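Local coordinates for diguanylate cyclase (Marinobacter aquaeolei VT8, PDB 3IGN), which probably catalyses condensation of two GTP into cyclic di-GMP with release of diphosphate, this chain being its GGDEF domain with cyclic di-GMP bound, at residues Y36-S41 with L95-A100; L25-Y30 with E142-W147; R32-G37 with L137-E142. One frame throughout, in Å; residues are numbered along the deposited sequence.

Contact 1 (Y36-S41 with L95-A100); sequences YGQATS and LPETDA. With C2E (9,9'-[(2R,3R,3aS,5S,7aR,9R,10R,10aS,12S,14aR)-3,5,10,12-tetrahydroxy-5,12-dioxidooctahydro-2H,7H-difuro[3,2-d:3',2'-j][1,3,7,9,2,8]tetraoxadiphosphacyclododecine-2,9-diyl]bis(2-amino-1,9-dihydro-6H-purin-6-one)), chain B.
Ser41 turns its OG away from its own carbonyl carbon and beside its backbone N (chi1 -61°), which carries the hydroxyl to Thr98 O, where it donates a 2.7 Å hydrogen bond from OG. The hydroxyl meets that oxygen from a direction tilted out of the carbonyl plane. Thr98 has the same first torsion (-55°), and its OG1 folds back to donate to Pro96 O at 2.8 Å, above that carbonyl's plane. With its proton so used, Thr98 OG1 can accept from the guanine amino group, N2 of the cyclic di-GMP, at 2.9 Å in a nearly straight bond (163°). A small hydroxyl residue suits both places: serine reaches a backbone oxygen of the loop after the neighbouring strand, and threonine donates and accepts at once.

Behind these groups two antiparallel strands of the central GGDEF sheet meet at their ends. Ser41 and Leu95 form a hydrogen-bonded pair, with Ser41 N to Leu95 O at 3.0 Å and Leu95 N to Ser41 O at 2.8 Å; Thr40 and Pro96 are the adjacent non-hydrogen-bonded pair, where strand 40-47 asks no N-H of the proline. Ser41 and Leu95 face Ala103 of helix 100-115, whereas Thr40 and Pro96 lie on the side of helix 19-36, where Glu29 weakly bonds Thr40 OG1. Thr98 shares the ligand with Arg78, Asp81 and Arg109; Arg78 and Asp81 have the RxxD spacing of the inhibitory product site of diguanylate cyclases, so feedback binding is a probable role. Past Thr98 the chain turns into helix 100-115, with Asp99 at the N-cap, its OD1 accepting from Ser102 N. Nearer the surface, the Glu97 carboxylate passes the Gln38 chain crosswise, OE2 lying 3.5 Å from Gln38 CB.

Contact 2 (L25-Y30 with E142-W147); sequences LVDAEY and ENYMQW
Tyr30 lays one face of its ring flat against the peptide joining Asn143 to Tyr144: Asn143 C and Tyr144 N both sit 3.7 Å above the ring plane, over its centre. Its CG lies opposite the backbone N (chi1 173°), sending the ring out from helix 19-36 across the start of helix 144-160, and its hydroxyl ends in a hydrogen bond with Pro141 O. A tyrosine fits because it offers a flat face to the peptide and a polar end to the carbonyl.

Tyr144 crosses Asp27 at about a right angle. Its first torsion (83°) sets CG between the backbone N and carbonyl carbon, and the ring receives Asp27 CB over one face in a CH-pi contact, 4.0 Å from the centroid, while CG of Met145, a selenomethionine, covers the other. Beta-branched Val26 sets CG1 between two rings, 3.7 Å from Tyr144 CD2 and 3.8 Å from Trp147 CE3. The indole presents its edge to the first helix, with Val26 O in its plane, and its NE1 is bonded to Ala135 O. The two helices pack on one face of the GGDEF sheet, Trp147 reaching Leu42 beneath.

Asn143, short enough for OD1 to reach amides of its own helix start, is the N-cap, accepting from Gln146 N at 3.0 Å. A water accepts from Tyr144 N at 2.9 Å and donates to Asp27 OD1. No direct hydrogen bond spans the contact, so ring, CH-pi and apolar contacts carry it, with one water as polar link, while the negative Asp27 near this helix start probably interacts favourably with its dipole.

Contact 3 (R32-G37 with L137-E142); sequences RFRRYG and LTETPE
Phe33 meets Leu137 where the last turns of helix 19-36 pass over the loop that leads from strand 130-136 into helix 144-160, the first connection of a beta-alpha-beta crossover to the parallel strand 166-168. This inner half is tight. Leu137 holds CG opposite its backbone N (chi1 -177°), which raises the branch over one face of the Phe33 ring: CG stands 3.8 Å from the centroid, 17° off the normal, as a CH-pi contact. The methyl CD2 packs beside it, 3.3 Å from Phe33 CG. The far end of the ring passes along the loop backbone, with Phe33 CE2 3.4 Å from Thr138 O. Leucine sets CG over the ring and a single methyl, CD2, by Phe33 CB and CG, flat phenylalanine gives it a broad surface, and Leu137 also touches Trp147 behind. An alanine in place of Phe33 would strip the ring from Leu137 and is likely to open a gap between the helix end and the loop, leaving that side of Leu137 CG and CD2 without its packing partner.

The outer half is polar, one direct bond helped by water. Arg34 bends at chi2 and chi3, bringing NH1 to Glu139 O at 3.0 Å in a bent hydrogen bond (131°), slightly out of the guanidinium plane. A long, flexible arginine can make this reach from an exposed helix face. The Glu139 carboxylate, though oppositely charged, makes no salt bridge: its OE1 lies 5.2 Å from Arg34 NH1. A water accepts from Arg34 NH2 and donates only weakly to Glu139. The loop braces itself with an ST turn, Thr138 OG1 accepting from Thr140 N at 3.0 Å. Between the two halves sits another water, which accepts from Arg34 NH1 at 2.9 Å and donates to both Thr138 O and Pro141 O.

Overall arrangement
From the N terminus, helix 19-36 supplies residues 25-30 to contact 2 and then 32-37 to contact 3, before the chain turns at Gly37 and enters strand 40-47 through contact 1. The partners return in reverse order. Residues 95-100 close contact 1, ending the smallest loop, then 137-142 close contact 3 and 142-147 close contact 2. Contacts 1 and 3 both lie within the span of contact 2; they set out from one stretch, sharing Tyr36 and Gly37, while contacts 2 and 3 share Glu142 at their far ends. Contact 1 joins neighbouring strands near the product site, whereas contacts 2 and 3 tie helix 19-36 to the loop and helix following strand 130-136. Leu137 touches Tyr30 and bonds Thr40 through its backbone, bringing all three together.

Contact 1 (Y36-S41 with L95-A100)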
loop_
_atom_site.group_PDB
_atom_site.type_symbol
_atom_site.label_atom_id
_atom_site.label_comp_id
_atom_site.label_asym_id
_atom_site.label_seq_id
_atom_site.Cartn_x
_atom_site.Cartn_y
_atom_site.Cartn_z
ATOM N N TYR A 36 -19.272 2.977 14.824
ATOM C CA TYR A 36 -19.409 1.602 15.279
ATOM C C TYR A 36 -18.232 0.926 15.975
ATOM O O TYR A 36 -18.406 -0.138 16.562
ATOM C CB TYR A 36 -19.885 0.752 14.092
ATOM C CG TYR A 36 -21.191 1.257 13.507
ATOM C CD1 TYR A 36 -22.383 1.150 14.223
ATOM C CD2 TYR A 36 -21.229 1.892 12.256
ATOM C CE1 TYR A 36 -23.574 1.665 13.721
ATOM C CE2 TYR A 36 -22.423 2.408 11.742
ATOM C CZ TYR A 36 -23.591 2.293 12.484
ATOM O OH TYR A 36 -24.765 2.821 12.010
ATOM N N GLY A 37 -17.041 1.514 15.894
ATOM C CA GLY A 37 -15.877 0.950 16.576
ATOM C C GLY A 37 -15.279 -0.368 16.118
ATOM O O GLY A 37 -14.567 -1.032 16.886
ATOM N N GLN A 38 -15.551 -0.760 14.877
ATOM C CA GLN A 38 -15.036 -2.013 14.341
ATOM C C GLN A 38 -13.524 -1.972 14.155
ATOM O O GLN A 38 -12.949 -0.909 13.954
ATOM C CB GLN A 38 -15.681 -2.313 12.981
ATOM C CG GLN A 38 -15.092 -1.525 11.783
ATOM C CD GLN A 38 -15.600 -0.084 11.682
ATOM O OE1 GLN A 38 -16.521 0.321 12.403
ATOM N NE2 GLN A 38 -15.001 0.693 10.772
ATOM N N ALA A 39 -12.882 -3.129 14.234
ATOM C CA ALA A 39 -11.447 -3.180 14.017
ATOM C C ALA A 39 -11.263 -2.833 12.542
ATOM O O ALA A 39 -11.981 -3.333 11.679
ATOM C CB ALA A 39 -10.915 -4.575 14.296
ATOM N N THR A 40 -10.328 -1.943 12.255
ATOM C CA THR A 40 -10.076 -1.568 10.876
ATOM C C THR A 40 -8.657 -1.030 10.837
ATOM O O THR A 40 -8.221 -0.335 11.749
ATOM C CB THR A 40 -11.092 -0.514 10.366
ATOM O OG1 THR A 40 -10.910 -0.326 8.956
ATOM C CG2 THR A 40 -10.917 0.803 11.082
ATOM N N SER A 41 -7.934 -1.380 9.787
ATOM C CA SER A 41 -6.548 -0.965 9.661
ATOM C C SER A 41 -6.271 -0.377 8.293
ATOM O O SER A 41 -6.995 -0.629 7.330
ATOM C CB SER A 41 -5.630 -2.166 9.888
ATOM O OG SER A 41 -5.808 -2.717 11.187
ATOM N N LEU A 95 -8.149 -2.046 5.168
ATOM C CA LEU A 95 -8.461 -3.403 5.579
ATOM C C LEU A 95 -9.563 -3.372 6.638
ATOM O O LEU A 95 -9.293 -3.271 7.832
ATOM C CB LEU A 95 -7.211 -4.078 6.142
ATOM C CG LEU A 95 -5.948 -4.070 5.271
ATOM C CD1 LEU A 95 -4.793 -4.674 6.064
ATOM C CD2 LEU A 95 -6.186 -4.866 3.985
ATOM N N PRO A 96 -10.830 -3.457 6.209
ATOM C CA PRO A 96 -11.929 -3.432 7.175
ATOM C C PRO A 96 -12.022 -4.729 7.978
ATOM O O PRO A 96 -11.604 -5.788 7.515
ATOM C CB PRO A 96 -13.156 -3.204 6.282
ATOM C CG PRO A 96 -12.793 -3.959 5.045
ATOM C CD PRO A 96 -11.339 -3.561 4.828
ATOM N N GLU A 97 -12.567 -4.623 9.189
ATOM C CA GLU A 97 -12.760 -5.765 10.076
ATOM C C GLU A 97 -11.466 -6.516 10.298
ATOM O O GLU A 97 -11.473 -7.727 10.503
ATOM C CB GLU A 97 -13.795 -6.713 9.477
ATOM C CG GLU A 97 -15.196 -6.144 9.372
ATOM C CD GLU A 97 -15.811 -5.910 10.734
ATOM O OE1 GLU A 97 -15.528 -6.705 11.658
ATOM O OE2 GLU A 97 -16.583 -4.948 10.878
ATOM N N THR A 98 -10.356 -5.788 10.279
ATOM C CA THR A 98 -9.045 -6.399 10.417
ATOM C C THR A 98 -8.188 -5.626 11.414
ATOM O O THR A 98 -7.955 -4.434 11.225
ATOM C CB THR A 98 -8.338 -6.396 9.044
ATOM O OG1 THR A 98 -9.174 -7.043 8.078
ATOM C CG2 THR A 98 -6.995 -7.126 9.119
ATOM N N ASP A 99 -7.713 -6.291 12.467
ATOM C CA ASP A 99 -6.880 -5.599 13.447
ATOM C C ASP A 99 -5.423 -5.575 13.019
ATOM O O ASP A 99 -5.062 -6.151 11.999
ATOM C CB ASP A 99 -7.017 -6.204 14.854
ATOM C CG ASP A 99 -6.631 -7.676 14.930
ATOM O OD1 ASP A 99 -5.895 -8.174 14.063
ATOM O OD2 ASP A 99 -7.064 -8.335 15.900
ATOM N N ALA A 100 -4.586 -4.902 13.797
ATOM C CA ALA A 100 -3.171 -4.775 13.458
ATOM C C ALA A 100 -2.455 -6.092 13.185
ATOM O O ALA A 100 -1.742 -6.234 12.192
ATOM C CB ALA A 100 -2.452 -4.004 14.562
HETATM P P1 C2E B . -4.104 -17.125 7.581
HETATM O O2P C2E B . -3.833 -16.558 6.099
HETATM O O1P C2E B . -2.810 -17.459 8.224
HETATM O "O5'" C2E B . -4.864 -16.060 8.477
HETATM C "C5'" C2E B . -4.649 -14.709 8.337
HETATM C "C4'" C2E B . -5.533 -13.871 9.258
HETATM O "O4'" C2E B . -5.154 -12.524 8.945
HETATM C "C3'" C2E B . -7.038 -14.041 8.928
HETATM O "O3'" C2E B . -7.907 -14.519 9.968
HETATM C "C2'" C2E B . -7.464 -12.701 8.359
HETATM O "O2'" C2E B . -8.562 -12.163 9.096
HETATM C "C1'" C2E B . -6.233 -11.805 8.312
HETATM N N9 C2E B . -6.020 -11.689 6.850
HETATM C C8 C2E B . -5.234 -12.500 6.054
HETATM N N7 C2E B . -5.287 -12.148 4.823
HETATM C C5 C2E B . -6.104 -11.086 4.718
HETATM C C6 C2E B . -6.547 -10.286 3.635
HETATM O O6 C2E B . -6.169 -10.515 2.494
HETATM N N1 C2E B . -7.410 -9.253 3.900
HETATM C C2 C2E B . -7.835 -8.994 5.186
HETATM N N2 C2E B . -8.692 -7.953 5.419
HETATM N N3 C2E B . -7.433 -9.738 6.204
HETATM C C4 C2E B . -6.582 -10.773 6.018
HETATM P P11 C2E B . -9.008 -15.509 9.320
HETATM O O21 C2E B . -9.879 -14.785 8.168
HETATM O O11 C2E B . -9.921 -16.013 10.371
HETATM O O5A C2E B . -8.135 -16.699 8.714
HETATM C C5A C2E B . -8.653 -17.707 7.936
HETATM C C4A C2E B . -7.583 -18.721 7.533
HETATM O O4A C2E B . -8.225 -19.585 6.588
HETATM C C3A C2E B . -6.339 -18.095 6.872
HETATM O O3A C2E B . -5.106 -18.374 7.496
HETATM C C2A C2E B . -6.366 -18.551 5.441
HETATM O O2A C2E B . -5.161 -19.229 5.060
HETATM C C1A C2E B . -7.608 -19.406 5.266
HETATM N N91 C2E B . -8.379 -18.504 4.371
HETATM C C81 C2E B . -9.377 -17.616 4.725
HETATM N N71 C2E B . -9.806 -16.976 3.688
HETATM C C51 C2E B . -9.133 -17.392 2.600
HETATM C C61 C2E B . -9.169 -17.048 1.218
HETATM O O61 C2E B . -9.946 -16.202 0.809
HETATM N N11 C2E B . -8.314 -17.688 0.361
HETATM C C21 C2E B . -7.431 -18.640 0.822
HETATM N N21 C2E B . -6.586 -19.263 -0.064
HETATM N N31 C2E B . -7.385 -18.968 2.109
HETATM C C41 C2E B . -8.206 -18.377 3.020
#

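Contact 2 (L25-Y30 with E142-W147)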
loop_
_atom_site.group_PDB
_atom_site.type_symbol
_atom_site.label_atom_id
_atom_site.label_comp_id
_atom_site.label_asym_id
_atom_site.label_seq_id
_atom_site.Cartn_x
_atom_site.Cartn_y
_atom_site.Cartn_z
ATOM N N LEU A 25 -12.707 6.830 0.320
ATOM C CA LEU A 25 -13.041 5.542 0.943
ATOM C C LEU A 25 -12.417 5.444 2.334
ATOM O O LEU A 25 -13.023 4.898 3.265
ATOM C CB LEU A 25 -12.559 4.384 0.065
ATOM C CG LEU A 25 -13.600 3.691 -0.833
ATOM C CD1 LEU A 25 -14.572 4.696 -1.398
ATOM C CD2 LEU A 25 -12.897 2.922 -1.938
ATOM N N VAL A 26 -11.203 5.965 2.478
ATOM C CA VAL A 26 -10.543 5.973 3.789
ATOM C C VAL A 26 -11.390 6.805 4.748
ATOM O O VAL A 26 -11.627 6.418 5.891
ATOM C CB VAL A 26 -9.133 6.615 3.716
ATOM C CG1 VAL A 26 -8.544 6.751 5.116
ATOM C CG2 VAL A 26 -8.221 5.758 2.865
ATOM N N ASP A 27 -11.841 7.959 4.277
ATOM C CA ASP A 27 -12.666 8.845 5.088
ATOM C C ASP A 27 -13.979 8.150 5.455
ATOM O O ASP A 27 -14.454 8.272 6.590
ATOM C CB ASP A 27 -12.932 10.150 4.323
ATOM C CG ASP A 27 -13.667 11.190 5.160
ATOM O OD1 ASP A 27 -13.585 11.142 6.406
ATOM O OD2 ASP A 27 -14.315 12.072 4.563
ATOM N N ALA A 28 -14.554 7.408 4.511
ATOM C CA ALA A 28 -15.808 6.701 4.771
ATOM C C ALA A 28 -15.602 5.632 5.839
ATOM O O ALA A 28 -16.438 5.470 6.738
ATOM C CB ALA A 28 -16.335 6.071 3.492
ATOM N N GLU A 29 -14.491 4.902 5.752
ATOM C CA GLU A 29 -14.221 3.865 6.746
ATOM C C GLU A 29 -13.954 4.490 8.119
ATOM O O GLU A 29 -14.355 3.940 9.149
ATOM C CB GLU A 29 -13.039 3.001 6.314
ATOM C CG GLU A 29 -12.807 1.753 7.187
ATOM C CD GLU A 29 -13.948 0.740 7.122
ATOM O OE1 GLU A 29 -14.575 0.587 6.054
ATOM O OE2 GLU A 29 -14.207 0.063 8.134
ATOM N N TYR A 30 -13.287 5.642 8.129
ATOM C CA TYR A 30 -12.995 6.359 9.370
ATOM C C TYR A 30 -14.296 6.737 10.083
ATOM O O TYR A 30 -14.435 6.531 11.290
ATOM C CB TYR A 30 -12.184 7.635 9.075
ATOM C CG TYR A 30 -11.974 8.521 10.279
ATOM C CD1 TYR A 30 -10.967 8.243 11.207
ATOM C CD2 TYR A 30 -12.809 9.607 10.521
ATOM C CE1 TYR A 30 -10.802 9.021 12.351
ATOM C CE2 TYR A 30 -12.657 10.393 11.666
ATOM C CZ TYR A 30 -11.653 10.088 12.576
ATOM O OH TYR A 30 -11.531 10.817 13.734
ATOM N N GLU A 142 -8.199 12.376 14.942
ATOM C CA GLU A 142 -9.416 13.191 14.888
ATOM C C GLU A 142 -10.058 13.345 13.506
ATOM O O GLU A 142 -11.121 13.964 13.366
ATOM C CB GLU A 142 -9.139 14.566 15.490
ATOM C CG GLU A 142 -8.411 14.475 16.823
ATOM C CD GLU A 142 -8.613 15.694 17.693
ATOM O OE1 GLU A 142 -9.003 16.755 17.165
ATOM O OE2 GLU A 142 -8.368 15.594 18.909
ATOM N N ASN A 143 -9.395 12.816 12.487
ATOM C CA ASN A 143 -9.924 12.828 11.127
ATOM C C ASN A 143 -9.151 11.751 10.362
ATOM O O ASN A 143 -8.131 11.252 10.844
ATOM C CB ASN A 143 -9.790 14.212 10.473
ATOM C CG ASN A 143 -8.369 14.690 10.403
ATOM O OD1 ASN A 143 -7.507 14.012 9.863
ATOM N ND2 ASN A 143 -8.116 15.874 10.939
ATOM N N TYR A 144 -9.620 11.387 9.175
ATOM C CA TYR A 144 -8.971 10.312 8.436
ATOM C C TYR A 144 -7.533 10.574 8.044
ATOM O O TYR A 144 -6.765 9.639 7.842
ATOM C CB TYR A 144 -9.774 9.944 7.188
ATOM C CG TYR A 144 -9.523 10.822 5.983
ATOM C CD1 TYR A 144 -10.190 12.036 5.819
ATOM C CD2 TYR A 144 -8.622 10.425 4.998
ATOM C CE1 TYR A 144 -9.966 12.832 4.693
ATOM C CE2 TYR A 144 -8.388 11.209 3.877
ATOM C CZ TYR A 144 -9.063 12.411 3.729
ATOM O OH TYR A 144 -8.839 13.177 2.610
HETATM N N MSE A 145 -7.159 11.842 7.940
HETATM C CA MSE A 145 -5.801 12.160 7.541
HETATM C C MSE A 145 -4.805 11.893 8.658
HETATM O O MSE A 145 -3.661 11.538 8.395
HETATM C CB MSE A 145 -5.734 13.602 7.054
HETATM C CG MSE A 145 -6.603 13.793 5.834
HETATM SE SE MSE A 145 -6.388 15.505 5.020
HETATM C CE MSE A 145 -4.715 15.155 4.116
ATOM N N GLN A 146 -5.242 12.035 9.904
ATOM C CA GLN A 146 -4.359 11.753 11.033
ATOM C C GLN A 146 -4.151 10.241 11.134
ATOM O O GLN A 146 -3.130 9.776 11.636
ATOM C CB GLN A 146 -4.952 12.335 12.325
ATOM C CG GLN A 146 -4.836 13.859 12.381
ATOM C CD GLN A 146 -5.465 14.464 13.623
ATOM O OE1 GLN A 146 -5.710 13.769 14.613
ATOM N NE2 GLN A 146 -5.722 15.769 13.580
ATOM N N TRP A 147 -5.125 9.479 10.640
ATOM C CA TRP A 147 -5.044 8.022 10.621
ATOM C C TRP A 147 -4.003 7.653 9.553
ATOM O O TRP A 147 -3.125 6.816 9.774
ATOM C CB TRP A 147 -6.423 7.437 10.264
ATOM C CG TRP A 147 -6.481 5.937 10.141
ATOM C CD1 TRP A 147 -5.631 5.025 10.707
ATOM C CD2 TRP A 147 -7.483 5.178 9.456
ATOM N NE1 TRP A 147 -6.043 3.745 10.417
ATOM C CE2 TRP A 147 -7.178 3.810 9.652
ATOM C CE3 TRP A 147 -8.609 5.521 8.690
ATOM C CZ2 TRP A 147 -7.963 2.777 9.115
ATOM C CZ3 TRP A 147 -9.394 4.483 8.150
ATOM C CH2 TRP A 147 -9.062 3.136 8.369
HETATM O O HOH W 1 -12.125 12.731 8.559
#

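Contact 3 (R32-G37 with L137-E142)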
loop_
_atom_site.group_PDB
_atom_site.type_symbol
_atom_site.label_atom_id
_atom_site.label_comp_id
_atom_site.label_asym_id
_atom_site.label_seq_id
_atom_site.Cartn_x
_atom_site.Cartn_y
_atom_site.Cartn_z
ATOM N N ARG A 32 -17.193 5.345 9.690
ATOM C CA ARG A 32 -17.894 4.121 10.059
ATOM C C ARG A 32 -17.341 3.671 11.408
ATOM O O ARG A 32 -18.094 3.268 12.295
ATOM C CB ARG A 32 -17.675 3.029 9.010
ATOM C CG ARG A 32 -18.493 1.753 9.242
ATOM C CD ARG A 32 -18.395 0.816 8.031
ATOM N NE ARG A 32 -19.034 -0.480 8.268
ATOM C CZ ARG A 32 -19.696 -1.162 7.341
ATOM N NH1 ARG A 32 -19.805 -0.670 6.111
ATOM N NH2 ARG A 32 -20.279 -2.316 7.643
ATOM N N PHE A 33 -16.022 3.770 11.560
ATOM C CA PHE A 33 -15.365 3.413 12.819
ATOM C C PHE A 33 -15.809 4.341 13.960
ATOM O O PHE A 33 -16.099 3.880 15.065
ATOM C CB PHE A 33 -13.839 3.514 12.686
ATOM C CG PHE A 33 -13.115 3.455 14.016
ATOM C CD1 PHE A 33 -12.775 2.226 14.590
ATOM C CD2 PHE A 33 -12.829 4.627 14.719
ATOM C CE1 PHE A 33 -12.162 2.164 15.845
ATOM C CE2 PHE A 33 -12.218 4.580 15.977
ATOM C CZ PHE A 33 -11.885 3.348 16.539
ATOM N N ARG A 34 -15.832 5.646 13.706
ATOM C CA ARG A 34 -16.230 6.594 14.742
ATOM C C ARG A 34 -17.626 6.274 15.250
ATOM O O ARG A 34 -17.958 6.529 16.403
ATOM C CB ARG A 34 -16.200 8.031 14.209
ATOM C CG ARG A 34 -14.807 8.573 13.935
ATOM C CD ARG A 34 -13.906 8.513 15.171
ATOM N NE ARG A 34 -14.360 9.395 16.252
ATOM C CZ ARG A 34 -13.684 9.570 17.382
ATOM N NH1 ARG A 34 -12.538 8.928 17.568
ATOM N NH2 ARG A 34 -14.153 10.378 18.326
ATOM N N ARG A 35 -18.433 5.682 14.385
ATOM C CA ARG A 35 -19.802 5.353 14.734
ATOM C C ARG A 35 -19.963 3.967 15.375
ATOM O O ARG A 35 -20.678 3.807 16.366
ATOM C CB ARG A 35 -20.653 5.423 13.464
ATOM C CG ARG A 35 -22.136 5.337 13.690
ATOM C CD ARG A 35 -22.716 6.719 13.906
ATOM N NE ARG A 35 -23.476 6.747 15.137
ATOM C CZ ARG A 35 -24.327 7.702 15.488
ATOM N NH1 ARG A 35 -24.553 8.748 14.702
ATOM N NH2 ARG A 35 -24.967 7.594 16.636
ATOM N N TYR A 36 -19.272 2.977 14.824
ATOM C CA TYR A 36 -19.409 1.602 15.279
ATOM C C TYR A 36 -18.232 0.926 15.975
ATOM O O TYR A 36 -18.406 -0.138 16.562
ATOM C CB TYR A 36 -19.885 0.752 14.092
ATOM C CG TYR A 36 -21.191 1.257 13.507
ATOM C CD1 TYR A 36 -22.383 1.150 14.223
ATOM C CD2 TYR A 36 -21.229 1.892 12.256
ATOM C CE1 TYR A 36 -23.574 1.665 13.721
ATOM C CE2 TYR A 36 -22.423 2.408 11.742
ATOM C CZ TYR A 36 -23.591 2.293 12.484
ATOM O OH TYR A 36 -24.765 2.821 12.010
ATOM N N GLY A 37 -17.041 1.514 15.894
ATOM C CA GLY A 37 -15.877 0.950 16.576
ATOM C C GLY A 37 -15.279 -0.368 16.118
ATOM O O GLY A 37 -14.567 -1.032 16.886
ATOM N N LEU A 137 -6.862 1.676 13.308
ATOM C CA LEU A 137 -7.517 2.879 13.779
ATOM C C LEU A 137 -7.948 2.790 15.238
ATOM O O LEU A 137 -8.573 1.816 15.651
ATOM C CB LEU A 137 -8.730 3.174 12.892
ATOM C CG LEU A 137 -9.550 4.442 13.150
ATOM C CD1 LEU A 137 -8.667 5.680 13.118
ATOM C CD2 LEU A 137 -10.652 4.540 12.090
ATOM N N THR A 138 -7.584 3.807 16.014
ATOM C CA THR A 138 -7.953 3.895 17.425
ATOM C C THR A 138 -8.828 5.141 17.540
ATOM O O THR A 138 -9.114 5.794 16.541
ATOM C CB THR A 138 -6.721 4.091 18.330
ATOM O OG1 THR A 138 -6.234 5.432 18.191
ATOM C CG2 THR A 138 -5.623 3.121 17.949
ATOM N N GLU A 139 -9.263 5.478 18.749
ATOM C CA GLU A 139 -10.090 6.664 18.931
ATOM C C GLU A 139 -9.279 7.958 18.874
ATOM O O GLU A 139 -9.847 9.043 18.813
ATOM C CB GLU A 139 -10.816 6.610 20.282
ATOM C CG GLU A 139 -11.953 5.607 20.362
ATOM C CD GLU A 139 -12.704 5.701 21.680
ATOM O OE1 GLU A 139 -12.592 6.756 22.342
ATOM O OE2 GLU A 139 -13.412 4.737 22.044
ATOM N N THR A 140 -7.954 7.856 18.875
ATOM C CA THR A 140 -7.141 9.067 18.881
ATOM C C THR A 140 -7.192 9.964 17.640
ATOM O O THR A 140 -7.488 11.150 17.760
ATOM C CB THR A 140 -5.684 8.734 19.229
ATOM O OG1 THR A 140 -5.666 7.973 20.445
ATOM C CG2 THR A 140 -4.876 10.010 19.447
ATOM N N PRO A 141 -6.922 9.424 16.436
ATOM C CA PRO A 141 -6.967 10.278 15.235
ATOM C C PRO A 141 -8.274 11.063 15.158
ATOM O O PRO A 141 -9.345 10.474 15.267
ATOM C CB PRO A 141 -6.836 9.272 14.093
ATOM C CG PRO A 141 -5.996 8.190 14.696
ATOM C CD PRO A 141 -6.595 8.033 16.081
ATOM N N GLU A 142 -8.199 12.376 14.942
ATOM C CA GLU A 142 -9.416 13.191 14.888
ATOM C C GLU A 142 -10.058 13.345 13.506
ATOM O O GLU A 142 -11.121 13.964 13.366
ATOM C CB GLU A 142 -9.139 14.566 15.490
ATOM C CG GLU A 142 -8.411 14.475 16.823
ATOM C CD GLU A 142 -8.613 15.694 17.693
ATOM O OE1 GLU A 142 -9.003 16.755 17.165
ATOM O OE2 GLU A 142 -8.368 15.594 18.909
HETATM O O HOH W 2 -10.597 8.008 15.653
HETATM O O HOH W 3 -12.437 9.847 20.793
#